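Local coordinates for thiamine pyrophosphokinase (Candida albicans, PDB 2G9Z), which transfers a pyrophosphate group to thiamine to make thiamine diphosphate, the active cofactor form of vitamin B1, at residues S273-L281 / V311-G319. Sequence-based numbering, arbitrary orientation.
With VNP (3-[(4-amino-2-methylpyrimidin-5-yl)methyl]-5-(2-{[hydroxy(phosphonoamino)phosphoryl]oxy}ethyl)-4-methyl-1,3-thiazol-3-I um), chain N.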
ATOM      1  N   SER A 273       1.054 -20.998  13.861  1.00 50.85           N
ATOM      2  CA  SER A 273       1.060 -19.540  13.927  1.00 48.57           C
ATOM      3  C   SER A 273       0.473 -19.130  15.273  1.00 46.31           C
ATOM      4  O   SER A 273      -0.703 -18.775  15.374  1.00 46.09           O
ATOM      5  CB  SER A 273       0.213 -18.952  12.795  1.00 48.83           C
ATOM      6  OG  SER A 273       0.173 -17.540  12.878  1.00 50.20           O
ATOM      7  N   PRO A 274       1.291 -19.184  16.332  1.00 44.02           N
ATOM      8  CA  PRO A 274       0.864 -18.828  17.685  1.00 41.05           C
ATOM      9  C   PRO A 274       0.621 -17.339  17.903  1.00 38.40           C
ATOM     10  O   PRO A 274       0.169 -16.932  18.976  1.00 38.38           O
ATOM     11  CB  PRO A 274       2.006 -19.354  18.545  1.00 43.08           C
ATOM     12  CG  PRO A 274       3.197 -19.110  17.673  1.00 43.00           C
ATOM     13  CD  PRO A 274       2.709 -19.590  16.321  1.00 43.50           C
ATOM     14  N   THR A 275       0.906 -16.519  16.895  1.00 33.18           N
ATOM     15  CA  THR A 275       0.720 -15.083  17.062  1.00 28.35           C
ATOM     16  C   THR A 275       0.270 -14.336  15.812  1.00 24.98           C
ATOM     17  O   THR A 275       0.712 -14.638  14.705  1.00 21.65           O
ATOM     18  CB  THR A 275       2.020 -14.413  17.542  1.00 28.11           C
ATOM     19  OG1 THR A 275       3.073 -14.711  16.619  1.00 27.36           O
ATOM     20  CG2 THR A 275       2.405 -14.908  18.925  1.00 29.79           C
ATOM     21  N   PRO A 276      -0.619 -13.342  15.986  1.00 21.63           N
ATOM     22  CA  PRO A 276      -1.125 -12.536  14.873  1.00 18.79           C
ATOM     23  C   PRO A 276       0.011 -11.647  14.367  1.00 17.63           C
ATOM     24  O   PRO A 276       0.833 -11.177  15.155  1.00 16.66           O
ATOM     25  CB  PRO A 276      -2.236 -11.707  15.516  1.00 19.40           C
ATOM     26  CG  PRO A 276      -2.674 -12.550  16.680  1.00 21.17           C
ATOM     27  CD  PRO A 276      -1.366 -13.052  17.220  1.00 20.03           C
ATOM     28  N   THR A 277       0.050 -11.413  13.064  1.00 15.15           N
ATOM     29  CA  THR A 277       1.081 -10.573  12.471  1.00 13.66           C
ATOM     30  C   THR A 277       0.679  -9.098  12.493  1.00 12.84           C
ATOM     31  O   THR A 277      -0.499  -8.769  12.388  1.00 13.74           O
ATOM     32  CB  THR A 277       1.342 -10.992  11.015  1.00 16.25           C
ATOM     33  OG1 THR A 277       1.918 -12.301  11.001  1.00 18.20           O
ATOM     34  CG2 THR A 277       2.280 -10.013  10.329  1.00 15.44           C
ATOM     35  N   CYS A 278       1.662  -8.213  12.630  1.00 12.37           N
ATOM     36  CA  CYS A 278       1.388  -6.780  12.639  1.00 12.58           C
ATOM     37  C   CYS A 278       2.603  -5.997  12.157  1.00 12.75           C
ATOM     38  O   CYS A 278       3.691  -6.551  11.986  1.00 11.31           O
ATOM     39  CB  CYS A 278       0.995  -6.305  14.043  1.00 11.91           C
ATOM     40  SG  CYS A 278       2.315  -6.444  15.267  1.00 15.81           S
ATOM     41  N   GLY A 279       2.403  -4.706  11.928  1.00 12.34           N
ATOM     42  CA  GLY A 279       3.490  -3.869  11.466  1.00 12.63           C
ATOM     43  C   GLY A 279       3.306  -2.442  11.916  1.00 11.83           C
ATOM     44  O   GLY A 279       2.193  -2.015  12.191  1.00 13.13           O
ATOM     45  N   LEU A 280       4.410  -1.708  12.009  1.00 13.86           N
ATOM     46  CA  LEU A 280       4.377  -0.304  12.412  1.00 15.19           C
ATOM     47  C   LEU A 280       5.011   0.411  11.238  1.00 15.77           C
ATOM     48  O   LEU A 280       6.189   0.233  10.962  1.00 14.69           O
ATOM     49  CB  LEU A 280       5.179  -0.097  13.699  1.00 14.08           C
ATOM     50  CG  LEU A 280       4.515  -0.717  14.934  1.00 18.07           C
ATOM     51  CD1 LEU A 280       4.685  -2.229  14.911  1.00 20.25           C
ATOM     52  CD2 LEU A 280       5.135  -0.139  16.199  1.00 21.27           C
ATOM     53  N   LEU A 281       4.215   1.219  10.547  1.00 15.48           N
ATOM     54  CA  LEU A 281       4.674   1.874   9.330  1.00 15.30           C
ATOM     55  C   LEU A 281       4.792   3.391   9.394  1.00 12.85           C
ATOM     56  O   LEU A 281       3.793   4.104   9.444  1.00 12.24           O
ATOM     57  CB  LEU A 281       3.732   1.438   8.204  1.00 16.12           C
ATOM     58  CG  LEU A 281       3.312  -0.018   8.481  1.00 17.92           C
ATOM     59  CD1 LEU A 281       2.142  -0.421   7.620  1.00 20.99           C
ATOM     60  CD2 LEU A 281       4.503  -0.948   8.274  1.00 17.95           C
ATOM     61  N   VAL A 311      12.120  -0.558   9.403  1.00 14.27           N
ATOM     62  CA  VAL A 311      10.675  -0.557   9.559  1.00 13.52           C
ATOM     63  C   VAL A 311      10.287  -1.912  10.122  1.00 11.75           C
ATOM     64  O   VAL A 311      10.691  -2.949   9.606  1.00 12.12           O
ATOM     65  CB  VAL A 311       9.943  -0.355   8.205  1.00 15.16           C
ATOM     66  CG1 VAL A 311       8.441  -0.627   8.382  1.00 13.13           C
ATOM     67  CG2 VAL A 311      10.157   1.061   7.702  1.00 12.20           C
ATOM     68  N   SER A 312       9.519  -1.906  11.200  1.00 13.79           N
ATOM     69  CA  SER A 312       9.094  -3.156  11.794  1.00 13.61           C
ATOM     70  C   SER A 312       7.941  -3.754  10.993  1.00 15.40           C
ATOM     71  O   SER A 312       6.826  -3.227  11.002  1.00 14.75           O
ATOM     72  CB  SER A 312       8.657  -2.933  13.245  1.00 11.58           C
ATOM     73  OG  SER A 312       8.158  -4.133  13.814  1.00 13.77           O
ATOM     74  N   SER A 313       8.225  -4.837  10.273  1.00 14.52           N
ATOM     75  CA  SER A 313       7.199  -5.537   9.509  1.00 15.31           C
ATOM     76  C   SER A 313       7.321  -6.989   9.932  1.00 14.28           C
ATOM     77  O   SER A 313       8.361  -7.401  10.451  1.00 14.93           O
ATOM     78  CB  SER A 313       7.400  -5.383   7.994  1.00 13.51           C
ATOM     79  OG  SER A 313       8.632  -5.919   7.561  1.00 21.54           O
ATOM     80  N   SER A 314       6.265  -7.761   9.719  1.00 13.24           N
ATOM     81  CA  SER A 314       6.248  -9.152  10.140  1.00 14.95           C
ATOM     82  C   SER A 314       6.466  -9.277  11.656  1.00 15.34           C
ATOM     83  O   SER A 314       7.056 -10.246  12.131  1.00 15.53           O
ATOM     84  CB  SER A 314       7.302  -9.959   9.384  1.00 15.92           C
ATOM     85  OG  SER A 314       6.931 -10.085   8.020  1.00 18.92           O
ATOM     86  N   ASN A 315       6.019  -8.277  12.414  1.00 14.06           N
ATOM     87  CA  ASN A 315       6.121  -8.356  13.869  1.00 13.45           C
ATOM     88  C   ASN A 315       4.904  -9.208  14.220  1.00 12.58           C
ATOM     89  O   ASN A 315       4.086  -9.485  13.339  1.00 13.24           O
ATOM     90  CB  ASN A 315       5.993  -6.973  14.524  1.00 12.72           C
ATOM     91  CG  ASN A 315       6.715  -6.895  15.873  1.00 15.85           C
ATOM     92  OD1 ASN A 315       6.735  -7.865  16.631  1.00 15.74           O
ATOM     93  ND2 ASN A 315       7.300  -5.736  16.178  1.00 13.34           N
ATOM     94  N   ARG A 316       4.776  -9.631  15.476  1.00 12.96           N
ATOM     95  CA  ARG A 316       3.631 -10.442  15.886  1.00 13.12           C
ATOM     96  C   ARG A 316       3.102  -9.933  17.225  1.00 14.97           C
ATOM     97  O   ARG A 316       3.802  -9.238  17.960  1.00 14.95           O
ATOM     98  CB  ARG A 316       4.004 -11.923  16.057  1.00 14.72           C
ATOM     99  CG  ARG A 316       5.041 -12.478  15.104  1.00 18.20           C
ATOM    100  CD  ARG A 316       4.530 -12.717  13.693  1.00 16.93           C
ATOM    101  NE  ARG A 316       5.588 -13.333  12.893  1.00 20.01           N
ATOM    102  CZ  ARG A 316       5.664 -13.290  11.564  1.00 20.49           C
ATOM    103  NH1 ARG A 316       4.739 -12.660  10.860  1.00 18.12           N
ATOM    104  NH2 ARG A 316       6.689 -13.859  10.940  1.00 19.89           N
ATOM    105  N   ILE A 317       1.870 -10.306  17.543  1.00 15.19           N
ATOM    106  CA  ILE A 317       1.250  -9.876  18.786  1.00 16.36           C
ATOM    107  C   ILE A 317       1.319 -10.964  19.858  1.00 16.36           C
ATOM    108  O   ILE A 317       0.729 -12.031  19.713  1.00 16.14           O
ATOM    109  CB  ILE A 317      -0.223  -9.470  18.544  1.00 15.31           C
ATOM    110  CG1 ILE A 317      -0.277  -8.297  17.553  1.00 13.32           C
ATOM    111  CG2 ILE A 317      -0.886  -9.093  19.865  1.00 17.90           C
ATOM    112  CD1 ILE A 317      -1.674  -7.813  17.230  1.00 13.86           C
ATOM    113  N   SER A 318       2.063 -10.684  20.925  1.00 15.95           N
ATOM    114  CA  SER A 318       2.208 -11.626  22.030  1.00 16.77           C
ATOM    115  C   SER A 318       1.172 -11.377  23.128  1.00 15.75           C
ATOM    116  O   SER A 318       0.750 -12.309  23.815  1.00 16.03           O
ATOM    117  CB  SER A 318       3.620 -11.531  22.628  1.00 16.43           C
ATOM    118  OG  SER A 318       4.597 -11.970  21.699  1.00 17.68           O
ATOM    119  N   GLY A 319       0.771 -10.120  23.298  1.00 17.15           N
ATOM    120  CA  GLY A 319      -0.214  -9.794  24.320  1.00 16.78           C
ATOM    121  C   GLY A 319      -1.525 -10.518  24.086  1.00 18.78           C
ATOM    122  O   GLY A 319      -2.156 -10.349  23.043  1.00 17.53           O
TER
HETATM  123  O2G VNP N 601       6.678 -14.569   8.388  1.00 23.52           O
HETATM  124  PG  VNP N 601       5.874 -13.721   7.284  1.00 22.16           P
HETATM  125  O3G VNP N 601       4.931 -12.779   7.928  1.00 24.39           O
HETATM  126  O1G VNP N 601       5.108 -14.804   6.372  1.00 26.22           O
HETATM  127  N3B VNP N 601       6.954 -12.953   6.344  1.00 20.41           N
HETATM  128  PB  VNP N 601       8.340 -13.769   6.117  1.00 20.46           P
HETATM  129  O2B VNP N 601       9.122 -13.082   5.066  1.00 19.71           O
HETATM  130  O1B VNP N 601       8.000 -15.192   5.901  1.00 19.22           O
HETATM  131  O1  VNP N 601       9.107 -13.644   7.528  1.00 21.01           O
HETATM  132  C7  VNP N 601       9.512 -12.401   8.115  1.00 21.45           C
HETATM  133  C12 VNP N 601      10.742 -12.711   8.970  1.00 20.34           C
HETATM  134  C11 VNP N 601      11.297 -11.571   9.831  1.00 19.11           C
HETATM  135  C10 VNP N 601      10.524 -11.245  11.111  1.00 15.29           C
HETATM  136  CM4 VNP N 601       9.738 -12.299  11.895  1.00 13.85           C
HETATM  137  S1  VNP N 601      11.408  -9.910   9.088  1.00 19.00           S
HETATM  138  C9  VNP N 601      11.167  -9.115  10.627  1.00 17.22           C
HETATM  139  N5  VNP N 601      10.575  -9.959  11.474  1.00 16.83           N
HETATM  140  C7A VNP N 601       9.923  -9.505  12.713  1.00 14.78           C
HETATM  141  C5A VNP N 601      10.520  -8.218  13.290  1.00 14.36           C
HETATM  142  C6A VNP N 601       9.661  -7.131  13.388  1.00 14.36           C
HETATM  143  N1A VNP N 601      10.051  -6.004  13.954  1.00 15.72           N
HETATM  144  C2A VNP N 601      11.289  -5.874  14.449  1.00 13.40           C
HETATM  145  CM2 VNP N 601      11.697  -4.567  15.132  1.00 16.52           C
HETATM  146  N3A VNP N 601      12.157  -6.892  14.370  1.00 12.71           N
HETATM  147  C4A VNP N 601      11.803  -8.056  13.804  1.00 14.92           C
HETATM  148  N4A VNP N 601      12.693  -9.043  13.750  1.00 17.29           N
HETATM  149  O   HOH W   1       8.425   0.394  12.401  0.99 11.85           O
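T277 and C278 run antiparallel to R316 and N315, with T277 and R316 a non-hydrogen-bonded pair and C278 and N315 a hydrogen-bonded one. C278 N to N315 O is 2.8 Å. I317 N also bonds to P276 O, and L280 N to S312 O. The edge chain turns a corner at S314, and on the S312 side of it a water bridges L280 O and S312 N.

R316 holds the phosphate end of the bound thiamine diphosphate analogue. Its chain lies beside T277, pointing the same way, and bends at chi2 (-74°). R316 NH1 is shared: it gives a bent bond to T277 OG1 at 2.8 Å. R316 NH1 also gives a nearly straight bond to VNP O3G at 2.9 Å. R316 NH2 bonds to VNP O2G at 2.6 Å. These three bonds fix the rotation of the guanidinium, and S314 O lies over one of its faces. Closer to the backbone, T275 crosses the arginine chain at about a right angle.

On the face of C278, SG packs between N315 CB and I317 CG1. N315 OD1 accepts from R316 N, while N315 ND2 donates to S312 OG at 3.0 Å. S312 OG in turn donates to the pyrimidine N1A of VNP at 2.7 Å. N315 probably helps to orient the serine that hydrogen-bonds the pyrimidine.

Strand 277-281 lies between strand 331-336 and the edge strand 315-316, in the vitamin B1 binding domain. M300 of strand 298-301 packs on L280, S312 and N315. The second subunit closes the site: its R216 bonds to S314 OG and to VNP, and its Q222 to S313 OG. The pocket therefore lies at the dimer interface, where this strand edge faces the other subunit.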